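Local structure of De novo designed protein Foldit4 (6WI5) at residues Ile7-Gln12 / Val50-Arg55; Asn33-His38 / Ile54-Lys59. The protein has no known natural function but is a de novo designed Foldit protein, in which a four-stranded antiparallel sheet is packed against two helices. All blocks are in the same frame, centred on the assembly; numbering follows the deposited sequence.

Contact 1 (Ile7-Gln12 / Val50-Arg55); sequences IRIRVQ and VHVRIR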
loop_
_atom_site.group_PDB
_atom_site.type_symbol
_atom_site.label_atom_id
_atom_site.label_comp_id
_atom_site.label_asym_id
_atom_site.label_seq_id
_atom_site.Cartn_x
_atom_site.Cartn_y
_atom_site.Cartn_z
ATOM N N ILE A 7 0.267 5.068 -0.643
ATOM C CA ILE A 7 -0.924 4.417 -1.174
ATOM C C ILE A 7 -2.058 4.615 -0.180
ATOM O O ILE A 7 -1.919 4.277 1.001
ATOM C CB ILE A 7 -0.681 2.920 -1.435
ATOM C CG1 ILE A 7 0.556 2.725 -2.313
ATOM C CG2 ILE A 7 -1.901 2.289 -2.089
ATOM C CD1 ILE A 7 0.904 1.275 -2.554
ATOM N N ARG A 8 -3.170 5.165 -0.654
ATOM C CA ARG A 8 -4.356 5.387 0.164
ATOM C C ARG A 8 -5.471 4.488 -0.351
ATOM O O ARG A 8 -5.825 4.552 -1.532
ATOM C CB ARG A 8 -4.788 6.852 0.124
ATOM C CG ARG A 8 -5.999 7.161 0.992
ATOM C CD ARG A 8 -6.496 8.576 0.752
ATOM N NE ARG A 8 -6.994 8.752 -0.610
ATOM C CZ ARG A 8 -7.388 9.914 -1.117
ATOM N NH1 ARG A 8 -7.340 11.014 -0.376
ATOM N NH2 ARG A 8 -7.828 9.982 -2.366
ATOM N N ILE A 9 -6.020 3.659 0.533
ATOM C CA ILE A 9 -7.038 2.680 0.172
ATOM C C ILE A 9 -8.294 2.980 0.976
ATOM O O ILE A 9 -8.258 2.988 2.213
ATOM C CB ILE A 9 -6.559 1.243 0.431
ATOM C CG1 ILE A 9 -5.180 1.027 -0.191
ATOM C CG2 ILE A 9 -7.567 0.240 -0.117
ATOM C CD1 ILE A 9 -4.278 0.153 0.639
ATOM N N ARG A 10 -9.401 3.219 0.278
ATOM C CA ARG A 10 -10.698 3.413 0.919
ATOM C C ARG A 10 -11.374 2.054 1.060
ATOM O O ARG A 10 -11.717 1.415 0.060
ATOM C CB ARG A 10 -11.563 4.381 0.117
ATOM C CG ARG A 10 -11.252 5.846 0.375
ATOM C CD ARG A 10 -12.171 6.760 -0.420
ATOM N NE ARG A 10 -12.715 7.836 0.404
ATOM C CZ ARG A 10 -13.891 7.781 1.022
ATOM N NH1 ARG A 10 -14.309 8.805 1.752
ATOM N NH2 ARG A 10 -14.650 6.699 0.907
ATOM N N VAL A 11 -11.560 1.612 2.301
ATOM C CA VAL A 11 -12.156 0.315 2.598
ATOM C C VAL A 11 -13.615 0.523 2.977
ATOM O O VAL A 11 -13.950 1.453 3.722
ATOM C CB VAL A 11 -11.386 -0.405 3.722
ATOM C CG1 VAL A 11 -11.879 -1.837 3.873
ATOM C CG2 VAL A 11 -9.892 -0.377 3.441
ATOM N N GLN A 12 -14.487 -0.345 2.461
ATOM C CA GLN A 12 -15.918 -0.202 2.705
ATOM C C GLN A 12 -16.251 -0.416 4.178
ATOM O O GLN A 12 -16.815 0.466 4.835
ATOM C CB GLN A 12 -16.699 -1.182 1.826
ATOM N N VAL A 50 -6.854 3.139 4.630
ATOM C CA VAL A 50 -5.570 2.512 4.924
ATOM C C VAL A 50 -4.491 3.252 4.149
ATOM O O VAL A 50 -4.563 3.357 2.918
ATOM C CB VAL A 50 -5.578 1.018 4.564
ATOM C CG1 VAL A 50 -4.215 0.402 4.843
ATOM C CG2 VAL A 50 -6.667 0.291 5.341
ATOM N N HIS A 51 -3.499 3.771 4.864
ATOM C CA HIS A 51 -2.399 4.521 4.269
ATOM C C HIS A 51 -1.126 3.697 4.380
ATOM O O HIS A 51 -0.732 3.302 5.482
ATOM C CB HIS A 51 -2.224 5.876 4.954
ATOM C CG HIS A 51 -3.365 6.819 4.729
ATOM N ND1 HIS A 51 -3.247 7.963 3.970
ATOM C CD2 HIS A 51 -4.650 6.780 5.156
ATOM C CE1 HIS A 51 -4.410 8.593 3.944
ATOM N NE2 HIS A 51 -5.276 7.896 4.655
ATOM N N VAL A 52 -0.488 3.440 3.240
ATOM C CA VAL A 52 0.753 2.677 3.174
ATOM C C VAL A 52 1.823 3.579 2.578
ATOM O O VAL A 52 1.655 4.095 1.465
ATOM C CB VAL A 52 0.598 1.398 2.337
ATOM C CG1 VAL A 52 1.874 0.573 2.389
ATOM C CG2 VAL A 52 -0.596 0.585 2.815
ATOM N N ARG A 53 2.916 3.768 3.309
ATOM C CA ARG A 53 4.062 4.526 2.823
ATOM C C ARG A 53 5.257 3.594 2.684
ATOM O O ARG A 53 5.600 2.870 3.625
ATOM C CB ARG A 53 4.398 5.690 3.756
ATOM C CG ARG A 53 5.485 6.600 3.211
ATOM C CD ARG A 53 5.689 7.824 4.086
ATOM N NE ARG A 53 6.072 7.467 5.447
ATOM C CZ ARG A 53 7.314 7.181 5.822
ATOM N NH1 ARG A 53 8.298 7.203 4.933
ATOM N NH2 ARG A 53 7.573 6.869 7.085
ATOM N N ILE A 54 5.882 3.614 1.510
ATOM C CA ILE A 54 6.993 2.729 1.181
ATOM C C ILE A 54 8.155 3.577 0.686
ATOM O O ILE A 54 7.970 4.443 -0.176
ATOM C CB ILE A 54 6.593 1.686 0.119
ATOM C CG1 ILE A 54 5.474 0.788 0.644
ATOM C CG2 ILE A 54 7.790 0.850 -0.287
ATOM C CD1 ILE A 54 4.951 -0.193 -0.380
ATOM N N ARG A 55 9.344 3.331 1.228
ATOM C CA ARG A 55 10.555 4.041 0.835
ATOM C C ARG A 55 11.598 3.038 0.362
ATOM O O ARG A 55 11.809 2.005 1.007
ATOM C CB ARG A 55 11.113 4.874 1.994
ATOM C CG ARG A 55 10.278 6.087 2.371
ATOM C CD ARG A 55 11.169 7.196 2.914
ATOM N NE ARG A 55 11.980 6.744 4.040
ATOM C CZ ARG A 55 11.897 7.239 5.270
ATOM N NH1 ARG A 55 11.045 8.220 5.536
ATOM N NH2 ARG A 55 12.673 6.762 6.234
#
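Arg8 and His51 sit opposite one another as a non-hydrogen-bonded pair in the antiparallel sheet of a ferredoxin-like fold, where strands 3-11 and 47-56 are the two central neighbours. The arginine starts at CB on the sheet face that carries no helices. With CG anti to the backbone N (chi1 -178°), the chain runs alongside His51, the two side chains pointing the same way. CG lies over one face of the His51 ring, toward its rim, in a CH-pi contact 3.6 Å from CE1. CD follows the same side, 3.8 Å from His51 CE1. The chain then bends about the CG-CD bond and turns its guanidinium from the ring, leaving the two planes almost perpendicular (86°); NH2 forms a weak, long ion pair with Glu83. His51 has its own polar partner, NE2 being hydrogen-bonded to Glu49 OE1.

On either side of this pair, Ile7 with Val52 and Ile9 with Val50 are hydrogen-bonded pairs, each joined by two backbone bonds. The aliphatic side chains of these four residues point to the opposite face, where the helices pack. Leu20 meets Ile9, Val11 and Val50 there, while Ile73 reaches Ile9. Ile9 CD1 bridges two neighbours on strand 47-56, 4.2 Å from Val50 CG1 and 4.3 Å from Val52 CG2. Beyond it, Val11 CG2 rests 3.8 Å from Val50 CG2.

Contact 2 (Asn33-His38 / Ile54-Lys59); sequences NSVEVH and IRHDDK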
loop_
_atom_site.group_PDB
_atom_site.type_symbol
_atom_site.label_atom_id
_atom_site.label_comp_id
_atom_site.label_asym_id
_atom_site.label_seq_id
_atom_site.Cartn_x
_atom_site.Cartn_y
_atom_site.Cartn_z
ATOM N N ASN A 33 13.694 -7.432 2.335
ATOM C CA ASN A 33 13.725 -6.948 3.709
ATOM C C ASN A 33 14.325 -5.553 3.828
ATOM O O ASN A 33 14.265 -4.961 4.910
ATOM C CB ASN A 33 14.506 -7.922 4.596
ATOM C CG ASN A 33 15.851 -8.300 4.005
ATOM O OD1 ASN A 33 16.285 -7.733 3.002
ATOM N ND2 ASN A 33 16.520 -9.263 4.628
ATOM N N SER A 34 14.902 -5.022 2.750
ATOM C CA SER A 34 15.427 -3.664 2.744
ATOM C C SER A 34 14.348 -2.616 2.505
ATOM O O SER A 34 14.623 -1.421 2.655
ATOM C CB SER A 34 16.516 -3.529 1.677
ATOM O OG SER A 34 16.002 -3.821 0.387
ATOM N N VAL A 35 13.139 -3.034 2.145
ATOM C CA VAL A 35 12.057 -2.102 1.850
ATOM C C VAL A 35 11.459 -1.593 3.154
ATOM O O VAL A 35 11.036 -2.380 4.009
ATOM C CB VAL A 35 10.990 -2.776 0.973
ATOM C CG1 VAL A 35 9.776 -1.879 0.836
ATOM C CG2 VAL A 35 11.564 -3.112 -0.396
ATOM N N GLU A 36 11.421 -0.273 3.308
ATOM C CA GLU A 36 10.832 0.363 4.478
ATOM C C GLU A 36 9.347 0.598 4.231
ATOM O O GLU A 36 8.966 1.155 3.197
ATOM C CB GLU A 36 11.548 1.682 4.775
ATOM C CG GLU A 36 11.072 2.416 6.012
ATOM C CD GLU A 36 11.894 3.663 6.284
ATOM O OE1 GLU A 36 12.931 3.849 5.611
ATOM O OE2 GLU A 36 11.504 4.456 7.166
ATOM N N VAL A 37 8.510 0.164 5.172
ATOM C CA VAL A 37 7.063 0.261 5.018
ATOM C C VAL A 37 6.447 0.719 6.335
ATOM O O VAL A 37 6.875 0.301 7.416
ATOM C CB VAL A 37 6.449 -1.079 4.549
ATOM C CG1 VAL A 37 6.681 -2.181 5.581
ATOM C CG2 VAL A 37 4.968 -0.916 4.248
ATOM N N HIS A 38 5.454 1.601 6.238
ATOM C CA HIS A 38 4.664 2.045 7.377
ATOM C C HIS A 38 3.194 2.032 6.985
ATOM O O HIS A 38 2.835 2.452 5.881
ATOM C CB HIS A 38 5.067 3.453 7.844
ATOM C CG HIS A 38 6.477 3.550 8.340
ATOM N ND1 HIS A 38 7.546 3.789 7.504
ATOM C CD2 HIS A 38 6.992 3.444 9.588
ATOM C CE1 HIS A 38 8.659 3.826 8.214
ATOM N NE2 HIS A 38 8.351 3.618 9.483
ATOM N N ILE A 54 5.882 3.614 1.510
ATOM C CA ILE A 54 6.993 2.729 1.181
ATOM C C ILE A 54 8.155 3.577 0.686
ATOM O O ILE A 54 7.970 4.443 -0.176
ATOM C CB ILE A 54 6.593 1.686 0.119
ATOM C CG1 ILE A 54 5.474 0.788 0.644
ATOM C CG2 ILE A 54 7.790 0.850 -0.287
ATOM C CD1 ILE A 54 4.951 -0.193 -0.380
ATOM N N ARG A 55 9.344 3.331 1.228
ATOM C CA ARG A 55 10.555 4.041 0.835
ATOM C C ARG A 55 11.598 3.038 0.362
ATOM O O ARG A 55 11.809 2.005 1.007
ATOM C CB ARG A 55 11.113 4.874 1.994
ATOM C CG ARG A 55 10.278 6.087 2.371
ATOM C CD ARG A 55 11.169 7.196 2.914
ATOM N NE ARG A 55 11.980 6.744 4.040
ATOM C CZ ARG A 55 11.897 7.239 5.270
ATOM N NH1 ARG A 55 11.045 8.220 5.536
ATOM N NH2 ARG A 55 12.673 6.762 6.234
ATOM N N HIS A 56 12.248 3.346 -0.760
ATOM C CA HIS A 56 13.291 2.482 -1.299
ATOM C C HIS A 56 14.150 3.289 -2.261
ATOM O O HIS A 56 13.740 4.341 -2.760
ATOM C CB HIS A 56 12.701 1.256 -2.003
ATOM C CG HIS A 56 13.666 0.119 -2.148
ATOM N ND1 HIS A 56 14.170 -0.279 -3.364
ATOM C CD2 HIS A 56 14.216 -0.701 -1.221
ATOM C CE1 HIS A 56 14.991 -1.301 -3.184
ATOM N NE2 HIS A 56 15.035 -1.575 -1.895
ATOM N N ASP A 57 15.353 2.771 -2.518
ATOM C CA ASP A 57 16.294 3.430 -3.415
ATOM C C ASP A 57 16.111 3.029 -4.875
ATOM O O ASP A 57 16.413 3.830 -5.769
ATOM C CB ASP A 57 17.734 3.127 -2.985
ATOM C CG ASP A 57 18.023 3.556 -1.557
ATOM O OD1 ASP A 57 18.215 2.674 -0.694
ATOM O OD2 ASP A 57 18.048 4.776 -1.296
ATOM N N ASP A 58 15.625 1.816 -5.139
ATOM C CA ASP A 58 15.515 1.280 -6.493
ATOM C C ASP A 58 14.096 1.498 -7.009
ATOM O O ASP A 58 13.140 0.925 -6.476
ATOM C CB ASP A 58 15.888 -0.201 -6.517
ATOM C CG ASP A 58 15.787 -0.807 -7.905
ATOM O OD1 ASP A 58 16.430 -0.278 -8.836
ATOM O OD2 ASP A 58 15.078 -1.822 -8.059
ATOM N N LYS A 59 13.964 2.319 -8.055
ATOM C CA LYS A 59 12.647 2.599 -8.617
ATOM C C LYS A 59 12.035 1.364 -9.268
ATOM O O LYS A 59 10.808 1.213 -9.267
ATOM C CB LYS A 59 12.735 3.746 -9.627
ATOM C CG LYS A 59 11.383 4.249 -10.118
ATOM C CD LYS A 59 11.532 5.485 -10.992
#
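Glu36 places CG opposite its backbone N (chi1 -177°) and runs straight out, whereas Arg55 sets CG beside its own N (chi1 -70°) and bends twice further along, so the two chains lie side by side and their charged ends meet. The result is a salt bridge, OE2 of Glu36 lying 2.7 Å from NH2 of Arg55. Glu36 OE1 also comes within 3.0 Å of Arg55 NH2. Carboxylate and guanidinium are turned 83° apart, and OE2 sits over one guanidinium face, unlike the coplanar two-pronged pairing often found between these groups. A weak, long ion pair to Glu2 adds a second carboxylate near Arg55.

Beneath the charges, Glu36 and Arg55 form a hydrogen-bonded antiparallel pair: N of Arg55 donates to O of Glu36 at 3.0 Å, and N of Glu36 to O of Arg55 at 3.3 Å. This is the open end of the beta hairpin 36-44/47-56 in the ferredoxin-like sheet, where one strand enters from helix 17-31 and the other leaves for helix 59-76. On the helix-packed face, Ile54 meets two valines with different branches: its CG2 touches Val35 CG1 at 3.6 Å, its CG1 approaches Val37 CG2 at 4.0 Å. The other methyl of Val35, CG2, lies 3.7 Å from CD2 of His56. At the ring's edge, Ser34 OG, whose stronger partner is the hydroxyl of Ser32, makes only a weak hydrogen bond of 3.3 Å with His56 NE2. ND1 of His56 makes a weak hydrogen bond to the backbone O of Asp58, whose side chain caps helix 59-76.

Overall arrangement
Strand 47-56 ties the two contacts together: contact 1 joins it to strand 3-11 along one edge, contact 2 joins it to the outer strand 36-44 along the other. The ranges overlap at Ile54 and Arg55, which of the two contacts pair only in contact 2. Their centres lie about 15 Å apart, contact 1 about 5 Å from the centre of the chain and contact 2 about 12 Å; contact 1 is buried, contact 2 only partly. Between them, Arg53 N and His38 O, 2.9 Å apart, probably form a hydrogen bond, while Val52 CG1 packs 3.9 Å from Val37 CG2. Ile9 and Val50 of contact 1 and Val35 and Ile54 of contact 2 all pack against the helices.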